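Long-range contacts in trehalose monomycolate transport factor A (PDB 6T84), which is required for MmpL3-dependent transport of trehalose monomycolate to the mycobacterial cell wall, and for growth and cell elongation: residues Tyr25-Glu30 / Ala49-Leu54; Asp31-Trp36 / Phe63-Glu68; Gly39-Val44 / Ile141-Gln146; Val70-Ala75 / Val151-Thr156. One frame throughout, in Å; residues are numbered along the deposited sequence. Where two conformers were deposited one is given.

Contact 1: residues Tyr25-Glu30 / Ala49-Leu54; sequences YEYESE and AKNVVL
Tyr-25 lays its ring alongside the side chain of Asn-51, the two pointing the same way with ring and amide planes 34° apart, and its OH gives a short hydrogen bond of 2.6 Å to Asn-51 OD1. The donor lies in the carbonyl plane of that amide and OD1 in the plane of the ring, so the bond helps to hold the amide's orientation, which Asp-66 secures through ND2. With CG anti to the backbone N (chi1 174°), the ring also brings CD1 to 4.1 Å from Val-53 CG2. Tyr-27 passes Asn-51 obliquely, its ring plane 82° from the amide plane and its CE1 3.7 Å from OD1.

Backbone bonds run along the same pair of segments. Glu-26 and Val-52 form a hydrogen-bonded pair, Glu-26 N to Val-52 O being 2.8 Å, and Ser-29 N reaches Ala-49 O at 3.0 Å. Between them Asn-51 N bonds Tyr-27 O at 2.8 Å, but from well above the carbonyl plane. Both chains turn a corner here, at Tyr-27 and Asn-51, which makes this an antiparallel ladder bent in the middle: one half belongs to the edge of the large sheet, the other to a separate two-stranded one.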
loop_
_atom_site.group_PDB
_atom_site.type_symbol
_atom_site.label_atom_id
_atom_site.label_comp_id
_atom_site.label_asym_id
_atom_site.label_seq_id
_atom_site.Cartn_x
_atom_site.Cartn_y
_atom_site.Cartn_z
ATOM N N TYR A 25 18.570 1.483 -5.510
ATOM C CA TYR A 25 17.925 2.743 -5.854
ATOM C C TYR A 25 18.002 2.965 -7.369
ATOM O O TYR A 25 19.067 2.776 -7.991
ATOM C CB TYR A 25 18.581 3.926 -5.123
ATOM C CG TYR A 25 18.045 5.270 -5.540
ATOM C CD1 TYR A 25 16.926 5.808 -4.920
ATOM C CD2 TYR A 25 18.623 5.980 -6.588
ATOM C CE1 TYR A 25 16.409 7.027 -5.321
ATOM C CE2 TYR A 25 18.123 7.197 -6.988
ATOM C CZ TYR A 25 17.011 7.715 -6.338
ATOM O OH TYR A 25 16.500 8.943 -6.742
ATOM N N GLU A 26 16.915 3.465 -7.960
ATOM C CA GLU A 26 16.911 3.923 -9.352
ATOM C C GLU A 26 16.162 5.243 -9.435
ATOM O O GLU A 26 15.113 5.389 -8.817
ATOM C CB GLU A 26 16.073 2.945 -10.239
ATOM C CG GLU A 26 16.590 1.558 -10.256
ATOM C CD GLU A 26 15.699 0.627 -11.062
ATOM O OE1 GLU A 26 14.627 1.024 -11.562
ATOM O OE2 GLU A 26 16.060 -0.546 -11.156
ATOM N N TYR A 27 16.612 6.161 -10.276
ATOM C CA TYR A 27 15.875 7.409 -10.314
ATOM C C TYR A 27 14.499 7.233 -10.915
ATOM O O TYR A 27 13.551 7.927 -10.509
ATOM C CB TYR A 27 16.605 8.486 -11.095
ATOM C CG TYR A 27 15.770 9.727 -11.068
ATOM C CD1 TYR A 27 15.502 10.358 -9.850
ATOM C CD2 TYR A 27 15.192 10.235 -12.221
ATOM C CE1 TYR A 27 14.686 11.485 -9.789
ATOM C CE2 TYR A 27 14.374 11.387 -12.170
ATOM C CZ TYR A 27 14.151 12.016 -10.953
ATOM O OH TYR A 27 13.372 13.154 -10.902
ATOM N N GLU A 28 14.351 6.331 -11.887
ATOM C CA GLU A 28 13.057 6.180 -12.520
ATOM C C GLU A 28 12.966 4.761 -13.039
ATOM O O GLU A 28 13.984 4.152 -13.392
ATOM C CB GLU A 28 12.984 7.161 -13.733
ATOM C CG GLU A 28 11.697 7.134 -14.514
ATOM C CD GLU A 28 11.605 8.270 -15.518
ATOM O OE1 GLU A 28 12.623 8.964 -15.751
ATOM O OE2 GLU A 28 10.496 8.462 -16.065
ATOM N N SER A 29 11.749 4.242 -13.076
ATOM C CA SER A 29 11.521 2.956 -13.713
ATOM C C SER A 29 10.290 3.087 -14.587
ATOM O O SER A 29 9.185 3.344 -14.074
ATOM C CB SER A 29 11.343 1.829 -12.695
ATOM O OG SER A 29 10.972 0.667 -13.429
ATOM N N GLU A 30 10.475 2.874 -15.889
ATOM C CA GLU A 30 9.423 3.232 -16.824
ATOM C C GLU A 30 8.273 2.243 -16.870
ATOM O O GLU A 30 7.192 2.625 -17.314
ATOM C CB GLU A 30 9.994 3.496 -18.226
ATOM C CG GLU A 30 11.044 4.602 -18.244
ATOM C CD GLU A 30 11.545 4.922 -19.643
ATOM O OE1 GLU A 30 11.032 4.329 -20.615
ATOM O OE2 GLU A 30 12.454 5.771 -19.766
ATOM N N ALA A 49 7.230 5.743 -12.325
ATOM C CA ALA A 49 7.675 5.656 -10.938
ATOM C C ALA A 49 9.025 6.354 -10.813
ATOM O O ALA A 49 9.940 6.126 -11.633
ATOM C CB ALA A 49 7.796 4.184 -10.565
ATOM N N LYS A 50 9.178 7.207 -9.802
ATOM C CA LYS A 50 10.434 7.924 -9.599
ATOM C C LYS A 50 10.969 7.661 -8.211
ATOM O O LYS A 50 10.227 7.298 -7.295
ATOM C CB LYS A 50 10.294 9.439 -9.833
ATOM C CG LYS A 50 10.059 9.736 -11.317
ATOM C CD LYS A 50 10.238 11.174 -11.649
ATOM C CE LYS A 50 10.049 11.355 -13.169
ATOM N NZ LYS A 50 9.771 12.757 -13.558
ATOM N N ASN A 51 12.260 7.949 -8.024
ATOM C CA ASN A 51 12.926 7.722 -6.731
ATOM C C ASN A 51 12.601 6.325 -6.200
ATOM O O ASN A 51 12.041 6.132 -5.108
ATOM C CB ASN A 51 12.529 8.789 -5.705
ATOM C CG ASN A 51 13.104 10.098 -6.019
ATOM O OD1 ASN A 51 14.282 10.191 -6.307
ATOM N ND2 ASN A 51 12.295 11.156 -5.929
ATOM N N VAL A 52 12.920 5.356 -7.043
ATOM C CA VAL A 52 12.479 3.977 -6.870
ATOM C C VAL A 52 13.478 3.231 -5.998
ATOM O O VAL A 52 14.703 3.289 -6.228
ATOM C CB VAL A 52 12.351 3.308 -8.245
ATOM C CG1 VAL A 52 11.882 1.833 -8.072
ATOM C CG2 VAL A 52 11.386 4.088 -9.136
ATOM N N VAL A 53 12.968 2.462 -5.027
ATOM C CA VAL A 53 13.806 1.656 -4.164
ATOM C C VAL A 53 13.279 0.223 -4.257
ATOM O O VAL A 53 12.063 -0.016 -4.113
ATOM C CB VAL A 53 13.756 2.177 -2.705
ATOM C CG1 VAL A 53 14.600 1.276 -1.789
ATOM C CG2 VAL A 53 14.284 3.614 -2.663
ATOM N N LEU A 54 14.166 -0.727 -4.506
ATOM C CA LEU A 54 13.800 -2.114 -4.759
ATOM C C LEU A 54 14.515 -2.964 -3.724
ATOM O O LEU A 54 15.756 -2.953 -3.663
ATOM C CB LEU A 54 14.259 -2.532 -6.180
ATOM C CG LEU A 54 13.830 -1.586 -7.332
ATOM C CD1 LEU A 54 14.868 -0.447 -7.587
ATOM C CD2 LEU A 54 13.546 -2.397 -8.620
HETATM O O HOH W 1 6.564 3.136 -13.963
#

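Contact 2: residues Asp31-Trp36 / Phe63-Glu68; sequences DLLKRW and FIFDIE
Trp-36 reaches across to Phe-63 and Phe-65 with the far rim of its indole. From CB, CG is set anti to the carbonyl carbon (chi1 -56°), which lays the six-membered ring against strand 60-67. CE3 comes first, 4.0 Å from Phe-65 CZ. CZ3 is nearer, with the same CZ at 3.5 Å, and CH2 at the outer corner meets Phe-63 CD2 at 3.7 Å. This last approach is edge to edge, each atom lying near the plane of the other's ring. Toward Phe-65 the geometry differs: the planes are only 12° from parallel, yet the centroids are 5.5 Å apart, so the rings are slid past each other with little overlap.

The fold element on this side is a short 3-10 turn, Leu-32 to Arg-35, in the long connection between strands 28-29 and 49-50; it lies against the face of the large antiparallel sheet that carries Phe-63 and Phe-65. Two leucines of the turn work beside the tryptophan. Leu-32 divides its methyls, CD1 going to Phe-63 CD2 at 4.1 Å and CD2 to Phe-65 CD2 at 3.8 Å. Leu-33 sends CD2 to Phe-65 CE1, an unusually short 3.2 Å, and the same methyl meets Ile-67 CD1. Met-41 and Val-73 also pack on Phe-65, and Trp-148 meets the rings of both Trp-36 and Phe-63.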
loop_
_atom_site.group_PDB
_atom_site.type_symbol
_atom_site.label_atom_id
_atom_site.label_comp_id
_atom_site.label_asym_id
_atom_site.label_seq_id
_atom_site.Cartn_x
_atom_site.Cartn_y
_atom_site.Cartn_z
ATOM N N ASP A 31 8.453 1.004 -16.424
ATOM C CA ASP A 31 7.357 0.052 -16.516
ATOM C C ASP A 31 6.784 -0.364 -15.170
ATOM O O ASP A 31 5.770 -1.055 -15.130
ATOM C CB ASP A 31 7.756 -1.182 -17.321
ATOM C CG ASP A 31 7.818 -0.900 -18.814
ATOM O OD1 ASP A 31 6.925 -0.184 -19.348
ATOM O OD2 ASP A 31 8.771 -1.380 -19.454
ATOM N N LEU A 32 7.376 0.077 -14.074
ATOM C CA LEU A 32 7.016 -0.459 -12.767
ATOM C C LEU A 32 5.506 -0.382 -12.473
ATOM O O LEU A 32 4.902 -1.371 -12.025
ATOM C CB LEU A 32 7.803 0.350 -11.721
ATOM C CG LEU A 32 7.878 -0.321 -10.346
ATOM C CD1 LEU A 32 8.557 -1.629 -10.423
ATOM C CD2 LEU A 32 8.634 0.559 -9.377
ATOM N N LEU A 33 4.878 0.769 -12.744
ATOM C CA LEU A 33 3.510 1.037 -12.270
ATOM C C LEU A 33 2.478 0.146 -12.927
ATOM O O LEU A 33 1.353 0.037 -12.412
ATOM C CB LEU A 33 3.109 2.490 -12.537
ATOM C CG LEU A 33 3.969 3.537 -11.803
ATOM C CD1 LEU A 33 3.460 4.924 -12.077
ATOM C CD2 LEU A 33 3.901 3.264 -10.314
ATOM N N LYS A 34 2.814 -0.464 -14.053
ATOM C CA LYS A 34 1.793 -1.198 -14.771
ATOM C C LYS A 34 1.323 -2.421 -14.021
ATOM O O LYS A 34 0.280 -2.974 -14.367
ATOM C CB LYS A 34 2.332 -1.618 -16.148
ATOM C CG LYS A 34 2.552 -0.443 -17.095
ATOM C CD LYS A 34 3.007 -0.919 -18.479
ATOM C CE LYS A 34 3.113 0.231 -19.478
ATOM N NZ LYS A 34 4.181 1.207 -19.124
ATOM N N ARG A 35 2.026 -2.842 -12.964
ATOM C CA ARG A 35 1.614 -4.099 -12.364
ATOM C C ARG A 35 0.490 -3.926 -11.364
ATOM O O ARG A 35 -0.091 -4.934 -10.953
ATOM C CB ARG A 35 2.770 -4.895 -11.753
ATOM C CG ARG A 35 3.594 -4.179 -10.759
ATOM C CD ARG A 35 4.689 -5.104 -10.250
ATOM N NE ARG A 35 5.561 -5.548 -11.333
ATOM C CZ ARG A 35 5.773 -6.819 -11.646
ATOM N NH1 ARG A 35 5.190 -7.786 -10.942
ATOM N NH2 ARG A 35 6.577 -7.118 -12.664
ATOM N N TRP A 36 0.156 -2.687 -11.004
ATOM C CA TRP A 36 -0.896 -2.432 -10.012
ATOM C C TRP A 36 -2.003 -1.574 -10.603
ATOM O O TRP A 36 -1.740 -0.675 -11.415
ATOM C CB TRP A 36 -0.315 -1.721 -8.779
ATOM C CG TRP A 36 0.794 -2.512 -8.199
ATOM C CD1 TRP A 36 0.699 -3.729 -7.586
ATOM C CD2 TRP A 36 2.176 -2.184 -8.234
ATOM N NE1 TRP A 36 1.957 -4.165 -7.212
ATOM C CE2 TRP A 36 2.877 -3.220 -7.572
ATOM C CE3 TRP A 36 2.891 -1.083 -8.723
ATOM C CZ2 TRP A 36 4.260 -3.210 -7.434
ATOM C CZ3 TRP A 36 4.267 -1.060 -8.564
ATOM C CH2 TRP A 36 4.939 -2.117 -7.932
ATOM N N PHE A 63 8.796 -2.724 -3.049
ATOM C CA PHE A 63 9.134 -1.598 -3.926
ATOM C C PHE A 63 8.598 -0.311 -3.335
ATOM O O PHE A 63 7.481 -0.303 -2.815
ATOM C CB PHE A 63 8.532 -1.802 -5.324
ATOM C CG PHE A 63 8.951 -3.143 -6.005
ATOM C CD1 PHE A 63 10.163 -3.782 -5.724
ATOM C CD2 PHE A 63 8.142 -3.727 -6.915
ATOM C CE1 PHE A 63 10.568 -4.983 -6.349
ATOM C CE2 PHE A 63 8.531 -4.903 -7.566
ATOM C CZ PHE A 63 9.748 -5.527 -7.278
ATOM N N ILE A 64 9.390 0.753 -3.345
ATOM C CA ILE A 64 8.991 2.047 -2.802
ATOM C C ILE A 64 9.257 3.066 -3.890
ATOM O O ILE A 64 10.351 3.079 -4.466
ATOM C CB ILE A 64 9.799 2.376 -1.537
ATOM C CG1 ILE A 64 9.640 1.217 -0.515
ATOM C CG2 ILE A 64 9.291 3.720 -0.936
ATOM C CD1 ILE A 64 10.829 0.274 -0.449
ATOM N N PHE A 65 8.275 3.917 -4.168
ATOM C CA PHE A 65 8.459 4.835 -5.298
ATOM C C PHE A 65 7.499 6.006 -5.153
ATOM O O PHE A 65 6.544 5.958 -4.368
ATOM C CB PHE A 65 8.254 4.131 -6.656
ATOM C CG PHE A 65 6.971 3.390 -6.740
ATOM C CD1 PHE A 65 5.802 4.039 -7.167
ATOM C CD2 PHE A 65 6.896 2.061 -6.338
ATOM C CE1 PHE A 65 4.560 3.355 -7.180
ATOM C CE2 PHE A 65 5.674 1.367 -6.394
ATOM C CZ PHE A 65 4.507 2.012 -6.822
ATOM N N ASP A 66 7.782 7.079 -5.897
ATOM C CA ASP A 66 6.918 8.245 -5.927
ATOM C C ASP A 66 6.154 8.266 -7.246
ATOM O O ASP A 66 6.700 7.923 -8.299
ATOM C CB ASP A 66 7.735 9.542 -5.823
ATOM C CG ASP A 66 8.547 9.620 -4.554
ATOM O OD1 ASP A 66 8.161 8.995 -3.540
ATOM O OD2 ASP A 66 9.555 10.360 -4.555
ATOM N N ILE A 67 4.892 8.665 -7.169
ATOM C CA ILE A 67 4.097 9.023 -8.338
ATOM C C ILE A 67 3.927 10.528 -8.249
ATOM O O ILE A 67 3.195 11.017 -7.389
ATOM C CB ILE A 67 2.726 8.322 -8.311
ATOM C CG1 ILE A 67 2.932 6.803 -8.093
ATOM C CG2 ILE A 67 1.928 8.665 -9.571
ATOM C CD1 ILE A 67 1.628 6.005 -8.033
ATOM N N GLU A 68 4.604 11.276 -9.124
ATOM C CA GLU A 68 4.754 12.728 -8.916
ATOM C C GLU A 68 3.475 13.442 -8.493
ATOM O O GLU A 68 2.425 13.297 -9.126
ATOM C CB GLU A 68 5.283 13.384 -10.181
ATOM C CG GLU A 68 6.768 13.221 -10.384
ATOM C CD GLU A 68 7.180 13.627 -11.774
ATOM O OE1 GLU A 68 7.397 14.832 -11.998
ATOM O OE2 GLU A 68 7.256 12.743 -12.650
#

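Contact 3: residues Gly39-Val44 / Ile141-Gln146; sequences GVMSTV and IMWNEQ
Gly-39 lies flat on the indole of Trp-143, and this is the tight part of the contact. Its CA stands 3.5 Å from the centroid of the six-membered ring, 13° off the ring normal, which places a CH-pi contact squarely over the face. With no side chain between them, the backbone itself rests on the ring. The next peptide continues over the same face, with Val-40 N 3.7 Å from Trp-143 CH2.

The indole is held in place by its own segment. Its CG lies between the backbone N and the carbonyl carbon (chi1 75°), and NE1 donates to Glu-145 OE2 at 2.8 Å, nearly straight at 173° and exactly in the ring plane. That carboxylate also accepts from the backbone N of Lys-37 and Arg-38, tying the strand to the residues just before the glycine. In fold terms, the loop between strands 28-29 and 49-50 here crosses a central pair of antiparallel strands, 141-144 and 148-153; a short 3-10 segment at Val-40 and Met-41 forms this part of it.

Away from the glycine the packing is wider. Val-40 splits its branches, CG1 going to Ile-141 CD1 at 3.8 Å and CG2 to Trp-143 CH2 at 3.9 Å. Met-41 CG approaches Trp-143 CZ2 only to 4.2 Å. Beyond it the loop turns away through a type I beta turn from Met-41 to Val-44, where Thr-43 is exposed to solvent.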
loop_
_atom_site.group_PDB
_atom_site.type_symbol
_atom_site.label_atom_id
_atom_site.label_comp_id
_atom_site.label_asym_id
_atom_site.label_seq_id
_atom_site.Cartn_x
_atom_site.Cartn_y
_atom_site.Cartn_z
ATOM N N GLY A 39 -6.319 1.178 -5.703
ATOM C CA GLY A 39 -5.813 2.189 -4.790
ATOM C C GLY A 39 -5.536 3.471 -5.535
ATOM O O GLY A 39 -6.330 3.898 -6.392
ATOM N N VAL A 40 -4.368 4.073 -5.277
ATOM C CA VAL A 40 -4.009 5.289 -6.010
ATOM C C VAL A 40 -3.705 5.065 -7.473
ATOM O O VAL A 40 -3.650 6.048 -8.229
ATOM C CB VAL A 40 -2.833 6.082 -5.400
ATOM C CG1 VAL A 40 -3.170 6.516 -4.037
ATOM C CG2 VAL A 40 -1.582 5.265 -5.363
ATOM N N MET A 41 -3.528 3.819 -7.906
ATOM C CA MET A 41 -3.178 3.572 -9.303
ATOM C C MET A 41 -4.352 3.793 -10.250
ATOM O O MET A 41 -4.127 4.050 -11.433
ATOM C CB MET A 41 -2.644 2.160 -9.503
ATOM C CG MET A 41 -1.562 1.719 -8.591
ATOM S SD MET A 41 -0.129 2.828 -8.584
ATOM C CE MET A 41 0.797 2.102 -7.240
ATOM N N SER A 42 -5.591 3.744 -9.756
ATOM C CA SER A 42 -6.711 3.911 -10.679
ATOM C C SER A 42 -6.967 5.373 -11.037
ATOM O O SER A 42 -7.506 5.650 -12.114
ATOM C CB SER A 42 -7.968 3.237 -10.136
ATOM O OG SER A 42 -8.338 3.764 -8.872
ATOM N N THR A 43 -6.578 6.316 -10.173
ATOM C CA THR A 43 -6.801 7.739 -10.412
ATOM C C THR A 43 -5.589 8.443 -11.028
ATOM O O THR A 43 -5.493 9.675 -10.970
ATOM C CB THR A 43 -7.266 8.448 -9.136
ATOM O OG1 THR A 43 -6.280 8.302 -8.105
ATOM C CG2 THR A 43 -8.590 7.862 -8.654
ATOM N N VAL A 44 -4.655 7.687 -11.613
ATOM C CA VAL A 44 -3.497 8.264 -12.287
ATOM C C VAL A 44 -3.245 7.525 -13.593
ATOM O O VAL A 44 -3.664 6.379 -13.788
ATOM C CB VAL A 44 -2.208 8.256 -11.429
ATOM C CG1 VAL A 44 -2.411 9.019 -10.121
ATOM C CG2 VAL A 44 -1.741 6.821 -11.183
ATOM N N ILE A 141 -4.046 5.437 2.238
ATOM C CA ILE A 141 -4.790 4.409 1.524
ATOM C C ILE A 141 -3.929 3.153 1.598
ATOM O O ILE A 141 -2.749 3.178 1.237
ATOM C CB ILE A 141 -5.063 4.792 0.056
ATOM C CG1 ILE A 141 -5.866 6.100 -0.083
ATOM C CG2 ILE A 141 -5.813 3.667 -0.645
ATOM C CD1 ILE A 141 -5.968 6.582 -1.523
ATOM N N MET A 142 -4.507 2.055 2.085
ATOM C CA MET A 142 -3.851 0.752 2.117
ATOM C C MET A 142 -4.768 -0.228 1.416
ATOM O O MET A 142 -5.985 -0.223 1.652
ATOM C CB MET A 142 -3.651 0.247 3.569
ATOM C CG MET A 142 -2.924 1.263 4.433
ATOM S SD MET A 142 -2.585 0.563 6.048
ATOM C CE MET A 142 -3.545 1.665 7.041
ATOM N N TRP A 143 -4.202 -1.110 0.578
ATOM C CA TRP A 143 -5.064 -2.022 -0.159
ATOM C C TRP A 143 -4.233 -3.191 -0.623
ATOM O O TRP A 143 -3.008 -3.126 -0.627
ATOM C CB TRP A 143 -5.775 -1.360 -1.348
ATOM C CG TRP A 143 -4.888 -1.093 -2.572
ATOM C CD1 TRP A 143 -4.900 -1.830 -3.732
ATOM C CD2 TRP A 143 -3.918 -0.034 -2.771
ATOM N NE1 TRP A 143 -4.002 -1.280 -4.640
ATOM C CE2 TRP A 143 -3.379 -0.202 -4.077
ATOM C CE3 TRP A 143 -3.466 1.052 -1.981
ATOM C CZ2 TRP A 143 -2.424 0.661 -4.611
ATOM C CZ3 TRP A 143 -2.498 1.878 -2.495
ATOM C CH2 TRP A 143 -2.007 1.699 -3.811
ATOM N N ASN A 144 -4.905 -4.258 -1.008
ATOM C CA ASN A 144 -4.199 -5.336 -1.675
ATOM C C ASN A 144 -4.753 -5.588 -3.063
ATOM O O ASN A 144 -5.887 -5.233 -3.409
ATOM C CB ASN A 144 -4.238 -6.624 -0.894
ATOM C CG ASN A 144 -5.617 -7.268 -0.968
ATOM O OD1 ASN A 144 -6.605 -6.781 -0.341
ATOM N ND2 ASN A 144 -5.719 -8.362 -1.740
ATOM N N GLU A 145 -3.883 -6.198 -3.872
ATOM C CA GLU A 145 -4.254 -6.773 -5.161
ATOM C C GLU A 145 -3.881 -8.249 -5.081
ATOM O O GLU A 145 -3.636 -8.777 -3.997
ATOM C CB GLU A 145 -3.607 -5.996 -6.320
ATOM C CG GLU A 145 -4.068 -4.534 -6.254
ATOM C CD GLU A 145 -3.669 -3.644 -7.383
ATOM O OE1 GLU A 145 -3.442 -4.141 -8.496
ATOM O OE2 GLU A 145 -3.634 -2.411 -7.178
ATOM N N GLN A 146 -3.851 -8.949 -6.223
ATOM C CA GLN A 146 -3.746 -10.390 -6.117
ATOM C C GLN A 146 -2.490 -10.836 -5.367
ATOM O O GLN A 146 -2.555 -11.700 -4.484
ATOM C CB GLN A 146 -3.793 -11.017 -7.503
ATOM C CG GLN A 146 -3.790 -12.551 -7.406
ATOM C CD GLN A 146 -4.034 -13.229 -8.724
ATOM O OE1 GLN A 146 -4.831 -12.763 -9.527
ATOM N NE2 GLN A 146 -3.349 -14.343 -8.947
#

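Contact 4: residues Val70-Ala75 / Val151-Thr156; sequences VATVIA and VAMPVT
An antiparallel beta ladder in the middle of the large sheet joins strands 71-77 and 148-153; the axes of segments 71-75 and 151-153 run at 158°, nearly antiparallel. Two hydrogen-bonded pairs make it: Thr-72 with Met-153 and Ile-74 with Val-151. Thr-72 N to Met-153 O and the return bond from Met-153 N to Thr-72 O are both 2.8 Å, and the latter is nearly straight at 170°. Val-73 and Ala-152 form the non-hydrogen-bonded pair between them.

On one face Met-153, in one of its two conformers, its CG between the backbone N and the carbonyl carbon (chi1 67°) and its chain bent at the sulfur, curls so that CE meets Ile-74 CD1 at 3.6 Å while CG rests against Thr-72 CB at 3.8 Å. On the other, Ala-71 CB touches Ala-152 CB at 4.1 Å. Past the end of strand 148-153, Val-155 pushes CG2 to 3.3 Å from Ala-71 C. A water bridges Thr-72 OG1 (2.7 Å) and Val-155 O, and the same hydroxyl is bonded to Asp-66. A classic beta bulge, with Val-70 and Ala-71 set opposite Ile-67, opens strand 71-77.

Helix 159-175 covers the face of Ile-74, Val-151 and Met-153 through Trp-162, Leu-166 and Val-169, whereas Val-73 and Ala-152 face Phe-65 and Val-40, respectively; strands 60-67 and 141-144 flank the ladder.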
loop_
_atom_site.group_PDB
_atom_site.type_symbol
_atom_site.label_atom_id
_atom_site.label_comp_id
_atom_site.label_asym_id
_atom_site.label_seq_id
_atom_site.Cartn_x
_atom_site.Cartn_y
_atom_site.Cartn_z
ATOM N N VAL A 70 1.390 12.901 -6.312
ATOM C CA VAL A 70 0.230 12.084 -5.972
ATOM C C VAL A 70 0.493 11.372 -4.649
ATOM O O VAL A 70 -0.248 11.548 -3.655
ATOM C CB VAL A 70 -0.107 11.048 -7.055
ATOM C CG1 VAL A 70 -1.183 10.091 -6.540
ATOM C CG2 VAL A 70 -0.565 11.719 -8.347
ATOM N N ALA A 71 1.537 10.551 -4.633
ATOM C CA ALA A 71 1.767 9.712 -3.469
ATOM C C ALA A 71 3.154 9.100 -3.532
ATOM O O ALA A 71 3.720 8.915 -4.613
ATOM C CB ALA A 71 0.777 8.538 -3.443
ATOM N N THR A 72 3.647 8.683 -2.367
ATOM C CA THR A 72 4.731 7.718 -2.257
ATOM C C THR A 72 4.068 6.384 -1.912
ATOM O O THR A 72 3.225 6.332 -1.017
ATOM C CB THR A 72 5.700 8.131 -1.140
ATOM O OG1 THR A 72 6.376 9.364 -1.521
ATOM C CG2 THR A 72 6.765 7.047 -0.820
ATOM N N VAL A 73 4.375 5.345 -2.660
ATOM C CA VAL A 73 3.752 4.030 -2.515
ATOM C C VAL A 73 4.792 3.022 -2.067
ATOM O O VAL A 73 5.919 3.006 -2.578
ATOM C CB VAL A 73 3.115 3.588 -3.850
ATOM C CG1 VAL A 73 2.490 2.214 -3.700
ATOM C CG2 VAL A 73 2.057 4.620 -4.266
ATOM N N ILE A 74 4.391 2.121 -1.173
ATOM C CA ILE A 74 5.189 0.959 -0.795
ATOM C C ILE A 74 4.366 -0.265 -1.153
ATOM O O ILE A 74 3.207 -0.376 -0.718
ATOM C CB ILE A 74 5.486 0.982 0.720
ATOM C CG1 ILE A 74 6.272 2.241 1.088
ATOM C CG2 ILE A 74 6.220 -0.304 1.157
ATOM C CD1 ILE A 74 6.418 2.409 2.664
ATOM N N ALA A 75 4.928 -1.145 -2.007
ATOM C CA ALA A 75 4.249 -2.372 -2.441
ATOM C C ALA A 75 5.025 -3.575 -1.938
ATOM O O ALA A 75 6.220 -3.692 -2.224
ATOM C CB ALA A 75 4.173 -2.464 -3.962
ATOM N N VAL A 151 0.678 0.439 0.458
ATOM C CA VAL A 151 0.347 1.614 1.257
ATOM C C VAL A 151 0.732 2.859 0.460
ATOM O O VAL A 151 1.851 2.946 -0.064
ATOM C CB VAL A 151 1.089 1.593 2.611
ATOM C CG1 VAL A 151 0.928 2.974 3.350
ATOM C CG2 VAL A 151 0.685 0.344 3.477
ATOM N N ALA A 152 -0.179 3.836 0.395
ATOM C CA ALA A 152 0.089 5.118 -0.228
ATOM C C ALA A 152 0.136 6.182 0.853
ATOM O O ALA A 152 -0.734 6.221 1.747
ATOM C CB ALA A 152 -0.962 5.472 -1.282
ATOM N N MET A 153 1.158 7.026 0.814
ATOM C CA MET A 153 1.314 8.147 1.732
ATOM C C MET A 153 1.649 9.412 0.961
ATOM O O MET A 153 2.022 9.360 -0.218
ATOM C CB MET A 153 2.427 7.839 2.756
ATOM C CG MET A 153 3.844 7.741 2.205
ATOM S SD MET A 153 5.099 7.230 3.420
ATOM C CE MET A 153 4.805 5.488 3.405
ATOM N N PRO A 154 1.575 10.577 1.598
ATOM C CA PRO A 154 1.967 11.816 0.897
ATOM C C PRO A 154 3.430 11.775 0.428
ATOM O O PRO A 154 4.300 11.191 1.077
ATOM C CB PRO A 154 1.732 12.914 1.942
ATOM C CG PRO A 154 0.659 12.309 2.820
ATOM C CD PRO A 154 1.010 10.842 2.940
ATOM N N VAL A 155 3.698 12.444 -0.706
ATOM C CA VAL A 155 5.064 12.482 -1.237
ATOM C C VAL A 155 5.966 13.300 -0.356
ATOM O O VAL A 155 7.188 13.167 -0.423
ATOM C CB VAL A 155 5.111 13.002 -2.689
ATOM C CG1 VAL A 155 6.537 13.022 -3.213
ATOM C CG2 VAL A 155 4.338 12.127 -3.569
ATOM N N THR A 156 5.414 14.176 0.437
ATOM C CA THR A 156 6.188 14.949 1.398
ATOM C C THR A 156 6.604 14.124 2.612
ATOM O O THR A 156 7.229 14.671 3.524
ATOM C CB THR A 156 5.352 16.160 1.834
ATOM O OG1 THR A 156 4.010 15.717 2.108
ATOM C CG2 THR A 156 5.291 17.202 0.738
HETATM O O HOH W 2 1.559 13.850 -1.775
HETATM O O HOH W 3 8.055 10.526 0.304
#

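This chain is most of the N-terminal domain, probably cytoplasmic, which is necessary and sufficient for function and for interaction with MmpL3. Contacts 3 and 4 are buried near its middle; contacts 1 and 2 lie farther out and are partly buried. Contact 4 and one half of contact 1 are ladders of the large sheet, the first central and largely apolar, the second at its edge, with tyrosine and charged side chains. Contacts 2 and 3 bring two parts of one loop onto that sheet through aromatic rings and methyls, joined by Met-41. Strand 60-67 and the residue after it link the ladders: Glu-68 makes a salt bridge to Lys-50, and Asp-66 a hydrogen bond to Thr-72.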